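Local structure of titin (Homo sapiens, 2J8H) at residues A[13-18]-A[95-100]; A[19-24]-A[66-71]; A[39-44]-A[73-78]; A[50-55]-A[62-67]. The protein acts as a giant elastic protein of muscle, represented here by a rigid tandem of two immunoglobulin domains from its A-band part. All coordinates share one frame; numbering follows the deposited sequence.

Interaction 1: residues A[13-18]-A[95-100]; sequences NLNVRY and EVEVPA
With CG of Arg17 anti to the backbone N (chi1 -177°) and bends at chi2 and chi3, the side chain reaches across to the neighbouring strand and crosses Glu97 at about a right angle; Glu97 CG is anti to its carbonyl carbon (chi1 -43°) and its chain then runs extended. Arg17 NE lies 3.3 Å from Glu97 OE1, a salt bridge with a weak hydrogen bond in which OE1 sits at the guanidinium edge, in its plane. Arg17 NH1 turns instead to the backbone O of Asn21 of the second subunit. Nearer its backbone, Arg17 CD lies 4.0 Å from Pro99 CD. This is the parallel A'-G pairing of an I-set immunoglobulin sandwich, with the short strand axes 32° apart. Its ladder alternates: Glu95 N donates to Leu14 O (2.9 Å), Val16 N to Glu95 O, Glu97 N to Val16 O (2.8 Å) and Tyr18 N to Glu97 O. Val16 and Val96 take the other face, where both meet Val69; Val16 also touches Leu94 and Val96 touches Ala74. Toward the second domain, Val98 pairs with Lys131, and Asn182 bonds to Val98 O and Ala100 N. Tyr18 CB touches Val96 CG1 at 4.1 Å and Val98 CG2 at 3.9 Å.

Interaction 2: residues A[19-24]-A[66-71]; sequences QSNATL and IASVTD
Ala22 and Ile66 form an antiparallel hydrogen-bonded pair, the last rung between strands B and E of the immunoglobulin sandwich before the chain leaves strand E for the E-F loop. Ala22 N to Ile66 O is 2.8 Å and Ile66 N to Ala22 O is 2.7 Å. The packing is tight on the core side. Ala22 CB touches Val69 CG1 at 3.7 Å, Leu24 CD1 meets Ile66 CD1 at 4.0 Å, and strands 14-17 and 86-102 add Val16 and Leu94 around them. Between these two segments the outer side is looser: Gln19 is exposed, and Ser20 packs on Arg17 of the second subunit. Asn21 bridges the two zones: CG beside the backbone N (chi1 -67°) puts OD1 3.0 Å from Ser68 N, with the donor 35° above the amide plane. An alanine in place of Asn21 would remove this acceptor, and Ser68 N would probably lose its mate at the bend, where Ser68 has a positive phi. Beyond that bend the backbones pair again, Val69 N donating to Ser20 O at 2.7 Å and Gln19 N to Val69 O at 2.8 Å, the latter almost straight at 174°.

Interaction 3: residues A[39-44]-A[73-78]; sequences YRQGKE and DATVYQ
The C-F strand pair of the immunoglobulin sandwich includes a tyrosine corner, a Greek-key feature, whose Tyr77 ring touches Arg40 across the pair. Tyr77 OH donates to the backbone O of Asp73 at 2.7 Å, in the carbonyl plane and on a lone pair. This bond restrains the ring, and Arg40 crosses it at a slant, CG 3.7 Å from Tyr77 CE2. From CG to NE the Arg40 chain is extended, and its guanidinium plane stands 81° from the ring. Thr75 CG2 then sits over the centre of one guanidinium face, 4.0 Å above the plane. That methyl is placed by chi1 (-172°), with OG1 anti to the backbone N. The polar end of Arg40 is held outside the two segments, by NH2 bonding to the backbone O of Asp72. The pairing is antiparallel, Tyr39 with Gln78 as a hydrogen-bonded pair and Arg40 with Tyr77 as a non-hydrogen-bonded one, and Gln41 N extends it to Val76 O at 2.8 Å. Strand 35-40 then reverses through a type I' turn, Arg40 to Lys43, which the opposite strand also grips. Gln78, bent at chi2, brings its amide across the Tyr39 side chain to the turn; OE1 accepts from Gly42 N at 2.8 Å with a bent N-H angle of 138°, and the same oxygen lies 3.3 Å from Tyr39 CB.

Interaction 4: residues A[50-55]-A[62-67]; sequences LKYRIQ and HQLIIA
Lys51 and Ala67 close the open end of the D-E hairpin of the immunoglobulin sandwich. Lys51 NZ donates to Ala67 O at 2.6 Å, approaching nearly along the C=O axis. Two torsions direct the amine there: CG is anti to the backbone N (chi1 -175°) and the chain bends at chi2. Next to this bond Ala67 N donates to Lys51 O, and Lys51 CG covers the centre of one face of the Tyr52 ring. On the hairpin face carrying Arg53 and the glutamines, Ile65 CD1 lies over one face of the Arg53 guanidinium, offset toward the rim, and Ile65 CG2 is 3.5 Å from Arg53 NH2. Gln55 and Gln63 run side by side, and Gln63 NE2 donates to Gln55 OE1 at 2.8 Å, with the acceptor in the Gln63 amide plane and the amides 28° apart. On the other face, Ile54 CG1 meets Leu64 CD1 at 3.7 Å, and Tyr52 CE2 meets Ile66 CG2 at 4.0 Å.

Around these contacts lies a second shell. Asp73 pairs with Lys51 NZ in a salt bridge, so the amine is positioned from two directions. With an alanine in place of Lys51, Ala67 O and Asp73 would probably both lose this partner, and the CG packed on Tyr52 would be gone. Gln63 OE1 accepts from Ile186 N of the second subunit, while Ile54 and Gln55 pair in a parallel ladder with a strand of the third subunit. A water takes a bond from Arg53 NE at 3.0 Å; another lies 2.9 Å from His62 ND1, in the ring plane.

Interactions 2 to 4 lie within the first immunoglobulin domain, while interaction 1 uses strand 86-102, which runs on toward the second; no ligand site is involved. Interactions 2 and 4 share Ile66 and Ala67 and belong to one sheet, while interactions 1 and 3 belong to the facing one. Between the sheets, Ile66 CD1 meets Tyr77 CZ at 3.6 Å and Leu14 CD1 meets Leu24 CD1 at 3.4 Å. The polar tie between interactions 3 and 4 is the salt bridge of Asp73 OD2 to Lys51 NZ, 2.8 Å. Val96 CG2 touches Ala74 CB at 3.8 Å, joining interactions 1 and 3. Interactions 1 and 4 do not touch: their centres are about 17 Å apart.

Interaction 1: residues A[13-18]-A[95-100]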
# COMPACT_ATOMS: atom_id res chain seq x y z
N ASN A 13 -8.90 -12.16 19.06
CA ASN A 13 -7.46 -12.03 18.85
C ASN A 13 -7.20 -11.86 17.36
O ASN A 13 -7.84 -12.53 16.52
CB ASN A 13 -6.72 -13.26 19.37
CG ASN A 13 -6.63 -13.31 20.89
OD1 ASN A 13 -6.89 -12.33 21.58
ND2 ASN A 13 -6.22 -14.47 21.41
N LEU A 14 -6.25 -10.99 17.02
CA LEU A 14 -5.96 -10.64 15.62
C LEU A 14 -4.50 -10.90 15.30
O LEU A 14 -3.64 -10.69 16.15
CB LEU A 14 -6.18 -9.15 15.36
CG LEU A 14 -7.55 -8.48 15.46
CD1 LEU A 14 -7.38 -6.98 15.20
CD2 LEU A 14 -8.51 -9.12 14.46
N ASN A 15 -4.25 -11.31 14.06
CA ASN A 15 -2.93 -11.36 13.45
C ASN A 15 -3.00 -10.58 12.15
O ASN A 15 -3.65 -11.00 11.20
CB ASN A 15 -2.53 -12.80 13.15
CG ASN A 15 -2.12 -13.55 14.39
OD1 ASN A 15 -2.93 -13.85 15.24
ND2 ASN A 15 -0.84 -13.86 14.50
N VAL A 16 -2.31 -9.46 12.10
CA VAL A 16 -2.43 -8.52 11.00
C VAL A 16 -1.06 -8.28 10.41
O VAL A 16 -0.06 -8.21 11.12
CB VAL A 16 -3.06 -7.19 11.49
CG1 VAL A 16 -3.13 -6.14 10.38
CG2 VAL A 16 -4.43 -7.47 12.03
N ARG A 17 -1.00 -8.19 9.09
CA ARG A 17 0.24 -7.91 8.42
C ARG A 17 0.67 -6.48 8.73
O ARG A 17 -0.16 -5.58 8.78
CB ARG A 17 0.11 -8.13 6.91
CG ARG A 17 1.38 -7.93 6.13
CD ARG A 17 2.43 -8.99 6.42
NE ARG A 17 1.91 -10.37 6.34
CZ ARG A 17 1.81 -11.09 5.23
NH1 ARG A 17 2.18 -10.61 4.04
NH2 ARG A 17 1.33 -12.33 5.31
N TYR A 18 1.96 -6.30 8.97
CA TYR A 18 2.60 -4.99 9.09
C TYR A 18 2.07 -3.99 8.05
O TYR A 18 1.92 -4.34 6.88
CB TYR A 18 4.09 -5.24 8.91
CG TYR A 18 4.99 -4.04 8.84
CD1 TYR A 18 5.20 -3.25 9.96
CD2 TYR A 18 5.67 -3.74 7.67
CE1 TYR A 18 6.04 -2.15 9.90
CE2 TYR A 18 6.52 -2.65 7.60
CZ TYR A 18 6.70 -1.85 8.74
OH TYR A 18 7.56 -0.77 8.67
N GLU A 95 -1.25 -9.41 17.20
CA GLU A 95 0.09 -9.75 16.84
C GLU A 95 0.28 -9.24 15.44
O GLU A 95 -0.64 -9.29 14.62
CB GLU A 95 0.30 -11.26 16.95
CG GLU A 95 0.65 -11.67 18.39
CD GLU A 95 -0.02 -12.96 18.85
OE1 GLU A 95 0.25 -14.03 18.24
OE2 GLU A 95 -0.79 -12.90 19.86
N VAL A 96 1.45 -8.69 15.16
CA VAL A 96 1.70 -8.05 13.88
C VAL A 96 2.75 -8.86 13.18
O VAL A 96 3.84 -9.09 13.70
CB VAL A 96 2.15 -6.58 14.03
CG1 VAL A 96 2.49 -5.98 12.66
CG2 VAL A 96 1.05 -5.75 14.74
N GLU A 97 2.39 -9.32 11.98
CA GLU A 97 3.24 -10.20 11.21
C GLU A 97 4.15 -9.32 10.37
O GLU A 97 3.68 -8.45 9.64
CB GLU A 97 2.41 -11.10 10.28
CG GLU A 97 1.14 -11.70 10.91
CD GLU A 97 0.25 -12.38 9.87
OE1 GLU A 97 0.20 -11.93 8.69
OE2 GLU A 97 -0.39 -13.40 10.23
N VAL A 98 5.45 -9.53 10.51
CA VAL A 98 6.43 -8.78 9.73
C VAL A 98 7.31 -9.81 9.06
O VAL A 98 8.01 -10.58 9.75
CB VAL A 98 7.28 -7.85 10.62
CG1 VAL A 98 8.21 -7.01 9.76
CG2 VAL A 98 6.38 -6.97 11.52
N PRO A 99 7.26 -9.90 7.73
CA PRO A 99 8.12 -10.83 7.01
C PRO A 99 9.59 -10.59 7.31
O PRO A 99 10.00 -9.44 7.49
CB PRO A 99 7.83 -10.51 5.54
CG PRO A 99 6.47 -9.99 5.57
CD PRO A 99 6.38 -9.16 6.80
N ALA A 100 10.39 -11.66 7.36
CA ALA A 100 11.83 -11.48 7.58
C ALA A 100 12.39 -10.69 6.43
O ALA A 100 12.12 -11.01 5.28
CB ALA A 100 12.56 -12.83 7.70

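Interaction 2: residues A[19-24]-A[66-71]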
# COMPACT_ATOMS: atom_id res chain seq x y z
N GLN A 19 1.78 -2.77 8.49
CA GLN A 19 1.28 -1.65 7.66
C GLN A 19 -0.20 -1.76 7.21
O GLN A 19 -0.70 -0.85 6.56
CB GLN A 19 2.22 -1.35 6.48
CG GLN A 19 3.58 -0.77 6.95
CD GLN A 19 4.60 -0.54 5.84
OE1 GLN A 19 4.38 -0.88 4.67
NE2 GLN A 19 5.76 0.00 6.21
N SER A 20 -0.88 -2.85 7.54
CA SER A 20 -2.32 -2.94 7.35
C SER A 20 -3.03 -2.31 8.54
O SER A 20 -2.40 -1.97 9.54
CB SER A 20 -2.77 -4.39 7.19
OG SER A 20 -2.34 -4.90 5.94
N ASN A 21 -4.34 -2.14 8.41
CA ASN A 21 -5.15 -1.62 9.47
C ASN A 21 -5.66 -2.82 10.24
O ASN A 21 -6.02 -3.84 9.64
CB ASN A 21 -6.32 -0.79 8.93
CG ASN A 21 -5.86 0.50 8.26
OD1 ASN A 21 -4.66 0.78 8.15
ND2 ASN A 21 -6.82 1.28 7.77
N ALA A 22 -5.65 -2.74 11.56
CA ALA A 22 -6.23 -3.76 12.39
C ALA A 22 -7.57 -3.20 12.86
O ALA A 22 -7.63 -2.05 13.30
CB ALA A 22 -5.33 -4.07 13.56
N THR A 23 -8.63 -4.00 12.76
CA THR A 23 -9.95 -3.60 13.21
C THR A 23 -10.42 -4.59 14.23
O THR A 23 -10.53 -5.78 13.95
CB THR A 23 -10.94 -3.55 12.05
OG1 THR A 23 -10.42 -2.67 11.06
CG2 THR A 23 -12.32 -3.06 12.53
N LEU A 24 -10.71 -4.09 15.42
CA LEU A 24 -11.20 -4.89 16.52
C LEU A 24 -12.67 -4.56 16.61
O LEU A 24 -13.02 -3.38 16.65
CB LEU A 24 -10.51 -4.48 17.80
CG LEU A 24 -9.04 -4.84 17.98
CD1 LEU A 24 -8.10 -4.18 17.01
CD2 LEU A 24 -8.64 -4.40 19.34
N ILE A 66 -7.07 0.52 14.07
CA ILE A 66 -5.69 0.94 14.31
C ILE A 66 -5.02 0.93 12.97
O ILE A 66 -4.88 -0.12 12.37
CB ILE A 66 -4.95 -0.05 15.23
CG1 ILE A 66 -5.77 -0.29 16.50
CG2 ILE A 66 -3.55 0.46 15.57
CD1 ILE A 66 -5.26 -1.43 17.35
N ALA A 67 -4.59 2.10 12.52
CA ALA A 67 -4.05 2.24 11.20
C ALA A 67 -2.63 1.76 11.13
O ALA A 67 -1.84 1.95 12.08
CB ALA A 67 -4.11 3.69 10.74
N SER A 68 -2.29 1.16 9.99
CA SER A 68 -0.91 0.97 9.63
C SER A 68 -0.11 0.38 10.78
O SER A 68 0.77 1.04 11.36
CB SER A 68 -0.31 2.30 9.18
OG SER A 68 -0.93 2.72 7.97
N VAL A 69 -0.45 -0.86 11.12
CA VAL A 69 0.09 -1.46 12.32
C VAL A 69 1.58 -1.73 12.22
O VAL A 69 2.09 -2.11 11.17
CB VAL A 69 -0.70 -2.72 12.76
CG1 VAL A 69 -2.08 -2.31 13.14
CG2 VAL A 69 -0.71 -3.80 11.67
N THR A 70 2.28 -1.46 13.32
CA THR A 70 3.68 -1.78 13.49
C THR A 70 3.80 -2.68 14.71
O THR A 70 2.82 -2.91 15.42
CB THR A 70 4.47 -0.52 13.74
OG1 THR A 70 4.11 0.00 15.01
CG2 THR A 70 4.16 0.52 12.66
N ASP A 71 5.01 -3.17 14.96
CA ASP A 71 5.22 -4.03 16.12
C ASP A 71 4.85 -3.29 17.42
O ASP A 71 4.49 -3.93 18.42
CB ASP A 71 6.66 -4.57 16.14
CG ASP A 71 6.88 -5.57 17.28
OD1 ASP A 71 6.12 -6.57 17.38
OD2 ASP A 71 7.81 -5.32 18.09

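Interaction 3: residues A[39-44]-A[73-78]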
# COMPACT_ATOMS: atom_id res chain seq x y z
N TYR A 39 -8.92 0.48 25.22
CA TYR A 39 -7.65 0.63 25.93
C TYR A 39 -6.56 -0.16 25.22
O TYR A 39 -6.83 -1.25 24.69
CB TYR A 39 -7.75 0.08 27.35
CG TYR A 39 -8.86 0.70 28.14
CD1 TYR A 39 -10.17 0.28 27.95
CD2 TYR A 39 -8.62 1.69 29.10
CE1 TYR A 39 -11.22 0.84 28.67
CE2 TYR A 39 -9.67 2.27 29.79
CZ TYR A 39 -10.95 1.81 29.58
OH TYR A 39 -12.02 2.34 30.25
N ARG A 40 -5.34 0.37 25.29
CA ARG A 40 -4.16 -0.36 24.88
C ARG A 40 -3.38 -0.61 26.16
O ARG A 40 -2.98 0.32 26.86
CB ARG A 40 -3.34 0.50 23.91
CG ARG A 40 -2.05 -0.13 23.40
CD ARG A 40 -1.22 0.96 22.76
NE ARG A 40 0.13 0.56 22.39
CZ ARG A 40 1.12 0.34 23.24
NH1 ARG A 40 0.94 0.45 24.56
NH2 ARG A 40 2.32 -0.03 22.76
N GLN A 41 -3.18 -1.89 26.48
CA GLN A 41 -2.49 -2.26 27.71
C GLN A 41 -3.00 -1.46 28.90
O GLN A 41 -2.20 -0.91 29.66
CB GLN A 41 -0.98 -2.04 27.60
CG GLN A 41 -0.25 -3.11 26.89
CD GLN A 41 1.24 -3.00 27.07
OE1 GLN A 41 1.91 -2.25 26.35
NE2 GLN A 41 1.77 -3.74 28.03
N GLY A 42 -4.31 -1.35 29.03
CA GLY A 42 -4.89 -0.71 30.21
C GLY A 42 -4.80 0.80 30.25
O GLY A 42 -5.10 1.40 31.27
N LYS A 43 -4.38 1.44 29.17
CA LYS A 43 -4.39 2.90 29.08
C LYS A 43 -5.41 3.27 28.03
O LYS A 43 -5.37 2.75 26.91
CB LYS A 43 -3.02 3.44 28.71
CG LYS A 43 -1.98 3.28 29.85
CD LYS A 43 -0.68 4.05 29.57
CE LYS A 43 0.32 4.01 30.74
NZ LYS A 43 1.64 4.64 30.33
N GLU A 44 -6.33 4.16 28.36
CA GLU A 44 -7.43 4.43 27.45
C GLU A 44 -6.93 4.96 26.10
O GLU A 44 -6.02 5.78 26.06
CB GLU A 44 -8.42 5.43 28.03
CG GLU A 44 -9.72 5.42 27.25
CD GLU A 44 -10.76 6.39 27.77
OE1 GLU A 44 -10.56 7.04 28.83
OE2 GLU A 44 -11.80 6.49 27.08
N ASP A 73 2.20 -1.73 17.93
CA ASP A 73 0.80 -1.97 18.15
C ASP A 73 0.50 -3.39 18.57
O ASP A 73 -0.63 -3.69 18.90
CB ASP A 73 0.04 -1.63 16.87
CG ASP A 73 0.27 -0.21 16.44
OD1 ASP A 73 0.06 0.69 17.30
OD2 ASP A 73 0.68 -0.01 15.29
N ALA A 74 1.50 -4.26 18.56
CA ALA A 74 1.30 -5.67 18.83
C ALA A 74 1.28 -5.87 20.33
O ALA A 74 2.31 -6.07 20.96
CB ALA A 74 2.41 -6.50 18.19
N THR A 75 0.10 -5.78 20.91
CA THR A 75 -0.01 -5.91 22.36
C THR A 75 -1.45 -6.28 22.68
O THR A 75 -2.22 -6.64 21.79
CB THR A 75 0.45 -4.61 23.09
OG1 THR A 75 0.49 -4.85 24.50
CG2 THR A 75 -0.48 -3.43 22.79
N VAL A 76 -1.82 -6.18 23.95
CA VAL A 76 -3.17 -6.50 24.38
C VAL A 76 -4.02 -5.24 24.47
O VAL A 76 -3.54 -4.17 24.87
CB VAL A 76 -3.18 -7.24 25.74
CG1 VAL A 76 -2.74 -6.31 26.86
CG2 VAL A 76 -4.56 -7.79 26.04
N TYR A 77 -5.27 -5.37 24.03
CA TYR A 77 -6.24 -4.30 24.01
C TYR A 77 -7.42 -4.76 24.83
O TYR A 77 -7.66 -5.96 24.96
CB TYR A 77 -6.69 -4.01 22.58
CG TYR A 77 -5.57 -3.45 21.74
CD1 TYR A 77 -4.61 -4.28 21.17
CD2 TYR A 77 -5.44 -2.08 21.57
CE1 TYR A 77 -3.56 -3.76 20.43
CE2 TYR A 77 -4.39 -1.55 20.86
CZ TYR A 77 -3.45 -2.39 20.28
OH TYR A 77 -2.42 -1.82 19.56
N GLN A 78 -8.11 -3.78 25.42
CA GLN A 78 -9.33 -4.02 26.17
C GLN A 78 -10.44 -3.13 25.62
O GLN A 78 -10.19 -2.05 25.13
CB GLN A 78 -9.15 -3.69 27.65
CG GLN A 78 -8.15 -4.54 28.39
CD GLN A 78 -6.71 -4.04 28.29
OE1 GLN A 78 -6.47 -2.84 28.18
NE2 GLN A 78 -5.76 -4.96 28.37

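Interaction 4: residues A[50-55]-A[62-67]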
# COMPACT_ATOMS: atom_id res chain seq x y z
N LEU A 50 -6.59 9.34 13.04
CA LEU A 50 -5.46 8.98 12.20
C LEU A 50 -5.03 7.58 12.62
O LEU A 50 -5.51 6.57 12.07
CB LEU A 50 -4.36 10.00 12.40
CG LEU A 50 -4.78 11.44 12.00
CD1 LEU A 50 -4.05 12.46 12.87
CD2 LEU A 50 -4.50 11.69 10.53
N LYS A 51 -4.21 7.49 13.66
CA LYS A 51 -3.76 6.20 14.16
C LYS A 51 -4.92 5.39 14.68
O LYS A 51 -4.97 4.18 14.47
CB LYS A 51 -2.75 6.36 15.30
CG LYS A 51 -2.14 5.05 15.81
CD LYS A 51 -1.38 4.31 14.69
CE LYS A 51 -0.74 2.99 15.16
NZ LYS A 51 -0.09 2.33 14.00
N TYR A 52 -5.85 6.05 15.38
CA TYR A 52 -6.98 5.38 16.03
C TYR A 52 -8.29 6.00 15.65
O TYR A 52 -8.46 7.21 15.79
CB TYR A 52 -6.86 5.47 17.55
CG TYR A 52 -5.63 4.84 18.13
CD1 TYR A 52 -4.65 5.61 18.73
CD2 TYR A 52 -5.47 3.45 18.12
CE1 TYR A 52 -3.53 5.04 19.30
CE2 TYR A 52 -4.33 2.86 18.68
CZ TYR A 52 -3.37 3.66 19.27
OH TYR A 52 -2.22 3.11 19.82
N ARG A 53 -9.22 5.17 15.19
CA ARG A 53 -10.59 5.59 14.90
C ARG A 53 -11.52 4.66 15.63
O ARG A 53 -11.34 3.45 15.60
CB ARG A 53 -10.88 5.48 13.40
CG ARG A 53 -10.32 6.56 12.57
CD ARG A 53 -10.57 6.28 11.10
NE ARG A 53 -9.55 5.37 10.60
CZ ARG A 53 -9.67 4.60 9.51
NH1 ARG A 53 -10.80 4.61 8.79
NH2 ARG A 53 -8.65 3.81 9.14
N ILE A 54 -12.50 5.22 16.31
CA ILE A 54 -13.45 4.45 17.08
C ILE A 54 -14.78 4.65 16.42
O ILE A 54 -15.14 5.76 16.04
CB ILE A 54 -13.50 4.92 18.52
CG1 ILE A 54 -12.22 4.51 19.22
CG2 ILE A 54 -14.76 4.33 19.25
CD1 ILE A 54 -12.02 5.11 20.58
N GLN A 55 -15.52 3.56 16.22
CA GLN A 55 -16.74 3.64 15.44
C GLN A 55 -17.82 2.81 16.09
O GLN A 55 -17.55 1.80 16.75
CB GLN A 55 -16.49 3.17 14.03
CG GLN A 55 -15.44 3.96 13.27
CD GLN A 55 -15.33 3.57 11.84
OE1 GLN A 55 -15.70 2.46 11.46
NE2 GLN A 55 -14.77 4.46 11.03
N HIS A 62 -19.40 -2.07 17.93
CA HIS A 62 -18.32 -1.15 18.26
C HIS A 62 -17.06 -1.65 17.62
O HIS A 62 -16.77 -2.86 17.67
CB HIS A 62 -18.10 -1.11 19.76
CG HIS A 62 -19.22 -0.46 20.49
ND1 HIS A 62 -19.28 0.89 20.70
CD2 HIS A 62 -20.38 -0.97 20.97
CE1 HIS A 62 -20.40 1.19 21.32
NE2 HIS A 62 -21.09 0.08 21.49
N GLN A 63 -16.30 -0.75 17.00
CA GLN A 63 -15.03 -1.16 16.45
C GLN A 63 -13.97 -0.09 16.60
O GLN A 63 -14.25 1.11 16.65
CB GLN A 63 -15.17 -1.71 15.01
CG GLN A 63 -15.27 -0.70 13.94
CD GLN A 63 -15.53 -1.26 12.55
OE1 GLN A 63 -15.69 -2.46 12.36
NE2 GLN A 63 -15.67 -0.37 11.58
N LEU A 64 -12.74 -0.56 16.75
CA LEU A 64 -11.59 0.28 16.81
C LEU A 64 -10.74 -0.06 15.61
O LEU A 64 -10.43 -1.23 15.38
CB LEU A 64 -10.81 -0.01 18.08
CG LEU A 64 -9.41 0.63 18.21
CD1 LEU A 64 -9.52 2.13 18.38
CD2 LEU A 64 -8.67 -0.03 19.40
N ILE A 65 -10.37 0.95 14.83
CA ILE A 65 -9.46 0.77 13.73
C ILE A 65 -8.11 1.37 14.11
O ILE A 65 -8.01 2.55 14.41
CB ILE A 65 -9.97 1.45 12.44
CG1 ILE A 65 -11.42 1.04 12.15
CG2 ILE A 65 -9.05 1.08 11.23
CD1 ILE A 65 -12.13 1.88 11.07
N ILE A 66 -7.07 0.52 14.07
CA ILE A 66 -5.69 0.94 14.31
C ILE A 66 -5.02 0.93 12.97
O ILE A 66 -4.88 -0.12 12.37
CB ILE A 66 -4.95 -0.05 15.23
CG1 ILE A 66 -5.77 -0.29 16.50
CG2 ILE A 66 -3.55 0.46 15.57
CD1 ILE A 66 -5.26 -1.43 17.35
N ALA A 67 -4.59 2.10 12.52
CA ALA A 67 -4.05 2.24 11.20
C ALA A 67 -2.63 1.76 11.13
O ALA A 67 -1.84 1.95 12.08
CB ALA A 67 -4.11 3.69 10.74
O HOH W 1 -7.39 4.28 12.30
O HOH W 2 -16.73 2.09 19.99